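Side-chain contacts in lysosome-associated membrane glycoprotein 3 (Homo sapiens, PDB 4AKM), which helps lysosomes fuse with autophagosomes, contributes to the unfolded protein response and promotes hepatocellular lipogenesis through the PI3K/Akt pathway: residues D136-A141 against D147-V152; V27-S32 against P36-N41. All blocks are in the same frame, centred on the assembly; numbering follows the deposited sequence.

Contact 1 of 2, residues D136-A141 against D147-V152; sequences DVQLQA and DHFGNV
In the beta-prism domain that forms the membrane-proximal part of the luminal region, Gln-138 and Gln-140 of strand 137-141 hold the loop 147-152 that follows it, chiefly through Phe-149 and Gly-150. Both glutamines extend from the same side of the strand, with one residue, Leu-139, between them, and meet Phe-149 in different ways, one over a face and one at the edge. Gln-138 lies over a face of the ring: its CG sits 3.6 Å from the centroid of the Phe-149 ring in a CH-pi contact, and its amide continues across that face, with NE2 3.4 Å from Phe-149 CG. The amide and ring planes are 33° apart, tilted rather than stacked flat. A long side chain suits this place because its methylene covers the middle of the ring while the amide lies over the CG side, where Val-152 CG2 comes within 4.1 Å of Gln-138 NE2. The ring also packs against Lys-18 and Glu-20 of strand 14-27, a neighbour of 137-141 in the sheet.

Gln-140 works at the ring's edge. With CG anti to the backbone N (chi1 -173°) and the chain extended beyond it, the amide reaches the loop backbone, where NE2 donates to the carbonyl O of Asp-143. OE1 accepts a hydrogen bond from Gly-150 N that bends to 152° at the hydrogen, the donor tilted slightly from the carbonyl plane.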
loop_
_atom_site.group_PDB
_atom_site.type_symbol
_atom_site.label_atom_id
_atom_site.label_comp_id
_atom_site.label_asym_id
_atom_site.label_seq_id
_atom_site.Cartn_x
_atom_site.Cartn_y
_atom_site.Cartn_z
ATOM N N ASP A 136 4.336 -7.309 -7.199
ATOM C CA ASP A 136 3.261 -7.530 -8.179
ATOM C C ASP A 136 2.271 -6.372 -8.263
ATOM O O ASP A 136 1.077 -6.566 -8.482
ATOM C CB ASP A 136 2.525 -8.834 -7.877
ATOM C CG ASP A 136 3.350 -10.049 -8.222
ATOM O OD1 ASP A 136 3.793 -10.140 -9.384
ATOM O OD2 ASP A 136 3.575 -10.896 -7.335
ATOM N N VAL A 137 2.789 -5.166 -8.078
ATOM C CA VAL A 137 1.969 -3.972 -8.012
ATOM C C VAL A 137 1.460 -3.526 -9.375
ATOM O O VAL A 137 2.237 -3.333 -10.307
ATOM C CB VAL A 137 2.763 -2.799 -7.391
ATOM C CG1 VAL A 137 1.937 -1.525 -7.403
ATOM C CG2 VAL A 137 3.218 -3.141 -5.982
ATOM N N GLN A 138 0.147 -3.371 -9.483
ATOM C CA GLN A 138 -0.438 -2.529 -10.510
ATOM C C GLN A 138 -1.594 -1.752 -9.909
ATOM O O GLN A 138 -2.559 -2.337 -9.437
ATOM C CB GLN A 138 -0.923 -3.335 -11.704
ATOM C CG GLN A 138 -1.451 -2.454 -12.823
ATOM C CD GLN A 138 -1.408 -3.131 -14.173
ATOM O OE1 GLN A 138 -1.017 -4.294 -14.287
ATOM N NE2 GLN A 138 -1.804 -2.404 -15.210
ATOM N N LEU A 139 -1.498 -0.429 -9.926
ATOM C CA LEU A 139 -2.521 0.398 -9.303
ATOM C C LEU A 139 -2.843 1.639 -10.123
ATOM O O LEU A 139 -2.160 1.951 -11.097
ATOM C CB LEU A 139 -2.118 0.782 -7.873
ATOM C CG LEU A 139 -0.782 1.486 -7.610
ATOM C CD1 LEU A 139 -0.849 2.982 -7.908
ATOM C CD2 LEU A 139 -0.339 1.248 -6.172
ATOM N N GLN A 140 -3.892 2.337 -9.707
ATOM C CA GLN A 140 -4.323 3.569 -10.341
ATOM C C GLN A 140 -5.259 4.293 -9.383
ATOM O O GLN A 140 -6.048 3.662 -8.675
ATOM C CB GLN A 140 -5.024 3.274 -11.670
ATOM C CG GLN A 140 -5.358 4.515 -12.492
ATOM C CD GLN A 140 -5.710 4.189 -13.933
ATOM O OE1 GLN A 140 -5.340 3.134 -14.451
ATOM N NE2 GLN A 140 -6.429 5.095 -14.587
ATOM N N ALA A 141 -5.161 5.618 -9.358
ATOM C CA ALA A 141 -5.988 6.431 -8.470
ATOM C C ALA A 141 -6.504 7.699 -9.157
ATOM O O ALA A 141 -5.904 8.183 -10.119
ATOM C CB ALA A 141 -5.218 6.783 -7.205
ATOM N N ASP A 147 -13.371 1.779 -15.929
ATOM C CA ASP A 147 -12.897 0.757 -14.993
ATOM C C ASP A 147 -11.720 -0.065 -15.521
ATOM O O ASP A 147 -11.589 -1.250 -15.208
ATOM C CB ASP A 147 -14.042 -0.173 -14.582
ATOM C CG ASP A 147 -15.168 0.564 -13.892
ATOM O OD1 ASP A 147 -15.187 1.812 -13.962
ATOM O OD2 ASP A 147 -16.035 -0.101 -13.284
ATOM N N HIS A 148 -10.871 0.568 -16.323
ATOM C CA HIS A 148 -9.694 -0.100 -16.862
ATOM C C HIS A 148 -8.416 0.606 -16.436
ATOM O O HIS A 148 -8.427 1.796 -16.117
ATOM C CB HIS A 148 -9.748 -0.154 -18.390
ATOM C CG HIS A 148 -10.819 -1.049 -18.929
ATOM N ND1 HIS A 148 -12.028 -0.572 -19.385
ATOM C CD2 HIS A 148 -10.859 -2.393 -19.088
ATOM C CE1 HIS A 148 -12.769 -1.584 -19.802
ATOM N NE2 HIS A 148 -12.083 -2.700 -19.632
ATOM N N PHE A 149 -7.316 -0.137 -16.437
ATOM C CA PHE A 149 -6.004 0.437 -16.160
ATOM C C PHE A 149 -5.571 1.382 -17.280
ATOM O O PHE A 149 -5.749 1.085 -18.464
ATOM C CB PHE A 149 -4.963 -0.667 -15.951
ATOM C CG PHE A 149 -4.995 -1.281 -14.576
ATOM C CD1 PHE A 149 -4.704 -0.515 -13.457
ATOM C CD2 PHE A 149 -5.305 -2.623 -14.404
ATOM C CE1 PHE A 149 -4.729 -1.071 -12.188
ATOM C CE2 PHE A 149 -5.331 -3.185 -13.139
ATOM C CZ PHE A 149 -5.040 -2.408 -12.030
ATOM N N GLY A 150 -4.997 2.520 -16.895
ATOM C CA GLY A 150 -4.589 3.543 -17.841
ATOM C C GLY A 150 -3.440 3.162 -18.759
ATOM O O GLY A 150 -3.132 1.982 -18.946
ATOM N N ASN A 151 -2.797 4.180 -19.324
ATOM C CA ASN A 151 -1.738 3.998 -20.318
ATOM C C ASN A 151 -0.460 3.335 -19.786
ATOM O O ASN A 151 0.528 3.230 -20.513
ATOM C CB ASN A 151 -1.400 5.343 -20.979
ATOM C CG ASN A 151 -1.003 5.201 -22.442
ATOM O OD1 ASN A 151 -0.617 4.122 -22.894
ATOM N ND2 ASN A 151 -1.096 6.301 -23.187
ATOM N N VAL A 152 -0.482 2.915 -18.521
ATOM C CA VAL A 152 0.615 2.163 -17.891
ATOM C C VAL A 152 1.957 2.918 -17.769
ATOM O O VAL A 152 2.224 3.876 -18.496
ATOM C CB VAL A 152 0.811 0.754 -18.545
ATOM C CG1 VAL A 152 2.053 0.710 -19.433
ATOM C CG2 VAL A 152 0.865 -0.336 -17.481
#

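Contact 2 of 2, residues V27-S32 against P36-N41; sequences VQDKES and PRRYFN
Asp-29 carries its CG beside its own backbone N (chi1 -69°), while Arg-38 has CG anti to its backbone N and then bends at chi3 (-59°); together these turns bring the carboxylate against the guanidinium. The result is a salt bridge from the loop of a beta hairpin to its returning strand. Asp-29 OD2 takes both contacts, 3.0 Å from Arg-38 NE and 3.1 Å from Arg-38 NH2, but each hydrogen bond is weak. The planes of the two groups stand 58° apart, so this is no flat two-on-two pairing, and Asp-29 OD1 lies over one face of the guanidinium. Arginine suits the place because it can serve two partners: its NH1 donates to the backbone O of Asp-93.

Alongside the salt bridge, the backbones are joined as an antiparallel hydrogen-bonded pair. Val-27 N lies 2.9 Å from Arg-38 O, and Arg-38 N is equally far, 2.9 Å, from Val-27 O. On the face shared by these two residues, Val-27 CG2 packs 3.7 Å from Arg-38 CB, a branched aliphatic group against the nonpolar root of a charged one.

Gln-28 and Arg-37 run side by side and point the same way, with Gln-28 CG 3.6 Å from Arg-37 CG. Beyond these methylenes, Arg-37 NH2 makes a weak hydrogen bond to Tyr-39 OH.

The hairpin lies at the end of strand 14-27 and pairs its last residues with strand 38-41. Val-27 rests on Leu-89 of strand 80-90 and Tyr-98 of strand 97-110 in the second sheet; Arg-37 and Tyr-39 instead touch Ile-26 of strand 14-27.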
loop_
_atom_site.group_PDB
_atom_site.type_symbol
_atom_site.label_atom_id
_atom_site.label_comp_id
_atom_site.label_asym_id
_atom_site.label_seq_id
_atom_site.Cartn_x
_atom_site.Cartn_y
_atom_site.Cartn_z
ATOM N N VAL A 27 8.920 -7.111 10.658
ATOM C CA VAL A 27 9.274 -6.502 11.943
ATOM C C VAL A 27 10.594 -7.027 12.505
ATOM O O VAL A 27 10.869 -8.225 12.479
ATOM C CB VAL A 27 8.130 -6.563 13.015
ATOM C CG1 VAL A 27 6.763 -6.659 12.352
ATOM C CG2 VAL A 27 8.334 -7.712 13.997
ATOM N N GLN A 28 11.416 -6.105 12.992
ATOM C CA GLN A 28 12.730 -6.438 13.530
ATOM C C GLN A 28 12.669 -6.656 15.039
ATOM O O GLN A 28 12.852 -5.718 15.815
ATOM C CB GLN A 28 13.726 -5.329 13.203
ATOM C CG GLN A 28 15.069 -5.832 12.713
ATOM C CD GLN A 28 15.726 -4.870 11.745
ATOM O OE1 GLN A 28 16.166 -5.262 10.658
ATOM N NE2 GLN A 28 15.798 -3.599 12.134
ATOM N N ASP A 29 12.419 -7.900 15.440
ATOM C CA ASP A 29 12.302 -8.268 16.849
ATOM C C ASP A 29 13.550 -7.910 17.639
ATOM O O ASP A 29 13.468 -7.313 18.710
ATOM C CB ASP A 29 12.067 -9.775 16.982
ATOM C CG ASP A 29 10.705 -10.195 16.492
ATOM O OD1 ASP A 29 9.728 -9.475 16.787
ATOM O OD2 ASP A 29 10.613 -11.242 15.813
ATOM N N LYS A 30 14.701 -8.284 17.095
ATOM C CA LYS A 30 15.964 -8.173 17.809
ATOM C C LYS A 30 16.682 -6.875 17.464
ATOM O O LYS A 30 16.561 -6.365 16.349
ATOM C CB LYS A 30 16.853 -9.375 17.489
ATOM C CG LYS A 30 16.081 -10.631 17.085
ATOM C CD LYS A 30 15.308 -11.253 18.242
ATOM C CE LYS A 30 14.515 -12.472 17.771
ATOM N NZ LYS A 30 13.726 -13.114 18.864
ATOM N N GLU A 31 17.430 -6.342 18.428
ATOM C CA GLU A 31 18.145 -5.085 18.241
ATOM C C GLU A 31 19.288 -5.282 17.248
ATOM O O GLU A 31 19.727 -4.338 16.583
ATOM C CB GLU A 31 18.674 -4.563 19.581
ATOM C CG GLU A 31 17.725 -4.780 20.764
ATOM C CD GLU A 31 16.402 -4.036 20.619
ATOM O OE1 GLU A 31 16.398 -2.794 20.760
ATOM O OE2 GLU A 31 15.364 -4.692 20.370
ATOM N N SER A 32 19.765 -6.521 17.157
ATOM C CA SER A 32 20.764 -6.884 16.159
ATOM C C SER A 32 20.138 -6.870 14.770
ATOM O O SER A 32 19.146 -7.555 14.515
ATOM C CB SER A 32 21.346 -8.267 16.454
ATOM O OG SER A 32 22.308 -8.629 15.477
ATOM N N PRO A 36 17.336 -12.668 12.713
ATOM C CA PRO A 36 16.091 -12.927 11.982
ATOM C C PRO A 36 14.984 -11.928 12.307
ATOM O O PRO A 36 14.954 -11.297 13.369
ATOM C CB PRO A 36 15.693 -14.327 12.456
ATOM C CG PRO A 36 16.970 -14.972 12.801
ATOM C CD PRO A 36 17.835 -13.883 13.382
ATOM N N ARG A 37 14.065 -11.796 11.363
ATOM C CA ARG A 37 12.968 -10.867 11.496
ATOM C C ARG A 37 11.654 -11.621 11.366
ATOM O O ARG A 37 11.616 -12.726 10.826
ATOM C CB ARG A 37 13.082 -9.784 10.426
ATOM C CG ARG A 37 14.063 -8.677 10.778
ATOM C CD ARG A 37 15.089 -8.449 9.679
ATOM N NE ARG A 37 14.514 -8.633 8.349
ATOM C CZ ARG A 37 15.107 -8.280 7.209
ATOM N NH1 ARG A 37 16.304 -7.706 7.225
ATOM N NH2 ARG A 37 14.494 -8.495 6.048
ATOM N N ARG A 38 10.580 -11.037 11.888
ATOM C CA ARG A 38 9.260 -11.633 11.760
ATOM C C ARG A 38 8.617 -11.168 10.453
ATOM O O ARG A 38 8.549 -9.973 10.168
ATOM C CB ARG A 38 8.390 -11.279 12.970
ATOM C CG ARG A 38 7.274 -12.281 13.255
ATOM C CD ARG A 38 6.765 -12.161 14.690
ATOM N NE ARG A 38 7.831 -12.377 15.670
ATOM C CZ ARG A 38 7.656 -12.381 16.990
ATOM N NH1 ARG A 38 6.448 -12.182 17.508
ATOM N NH2 ARG A 38 8.691 -12.585 17.799
ATOM N N TYR A 39 8.173 -12.122 9.648
ATOM C CA TYR A 39 7.508 -11.805 8.395
ATOM C C TYR A 39 6.001 -11.993 8.531
ATOM O O TYR A 39 5.538 -12.908 9.212
ATOM C CB TYR A 39 8.063 -12.674 7.264
ATOM C CG TYR A 39 9.472 -12.296 6.834
ATOM C CD1 TYR A 39 10.584 -12.693 7.574
ATOM C CD2 TYR A 39 9.687 -11.531 5.695
ATOM C CE1 TYR A 39 11.868 -12.340 7.183
ATOM C CE2 TYR A 39 10.963 -11.177 5.298
ATOM C CZ TYR A 39 12.050 -11.581 6.044
ATOM O OH TYR A 39 13.321 -11.223 5.641
ATOM N N PHE A 40 5.234 -11.108 7.911
ATOM C CA PHE A 40 3.789 -11.283 7.861
ATOM C C PHE A 40 3.208 -10.966 6.492
ATOM O O PHE A 40 3.235 -9.824 6.048
ATOM C CB PHE A 40 3.064 -10.440 8.905
ATOM C CG PHE A 40 1.575 -10.506 8.765
ATOM C CD1 PHE A 40 0.880 -11.625 9.202
ATOM C CD2 PHE A 40 0.870 -9.478 8.152
ATOM C CE1 PHE A 40 -0.494 -11.707 9.054
ATOM C CE2 PHE A 40 -0.509 -9.550 8.000
ATOM C CZ PHE A 40 -1.192 -10.665 8.453
ATOM N N ASN A 41 2.657 -11.983 5.843
ATOM C CA ASN A 41 2.048 -11.811 4.535
ATOM C C ASN A 41 0.606 -11.326 4.640
ATOM O O ASN A 41 -0.229 -11.983 5.267
ATOM C CB ASN A 41 2.099 -13.129 3.769
ATOM C CG ASN A 41 3.516 -13.539 3.409
ATOM O OD1 ASN A 41 4.487 -12.861 3.767
ATOM N ND2 ASN A 41 3.642 -14.652 2.695
#

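Overall arrangement
From the N terminus, strand 5-11 is followed by strand 14-27, whose end enters contact 2; the hairpin closes there as 36-41 returns beside it. Much later, after the five-stranded sheet is complete, strand 137-141 pairs with the earlier part of strand 14-27, and contact 1 closes a second short loop when 147-152 folds back on that strand. The two loops follow one another without nesting or crossing. Their centres lie 32 Å apart, on opposite sides of the chain's centre, yet both reach the same sheet, each beside a different part of strand 14-27. Beyond contact 1, the Cys-118 to Cys-155 disulfide ties the outgoing chain to strand 116-118, another neighbour of 137-141.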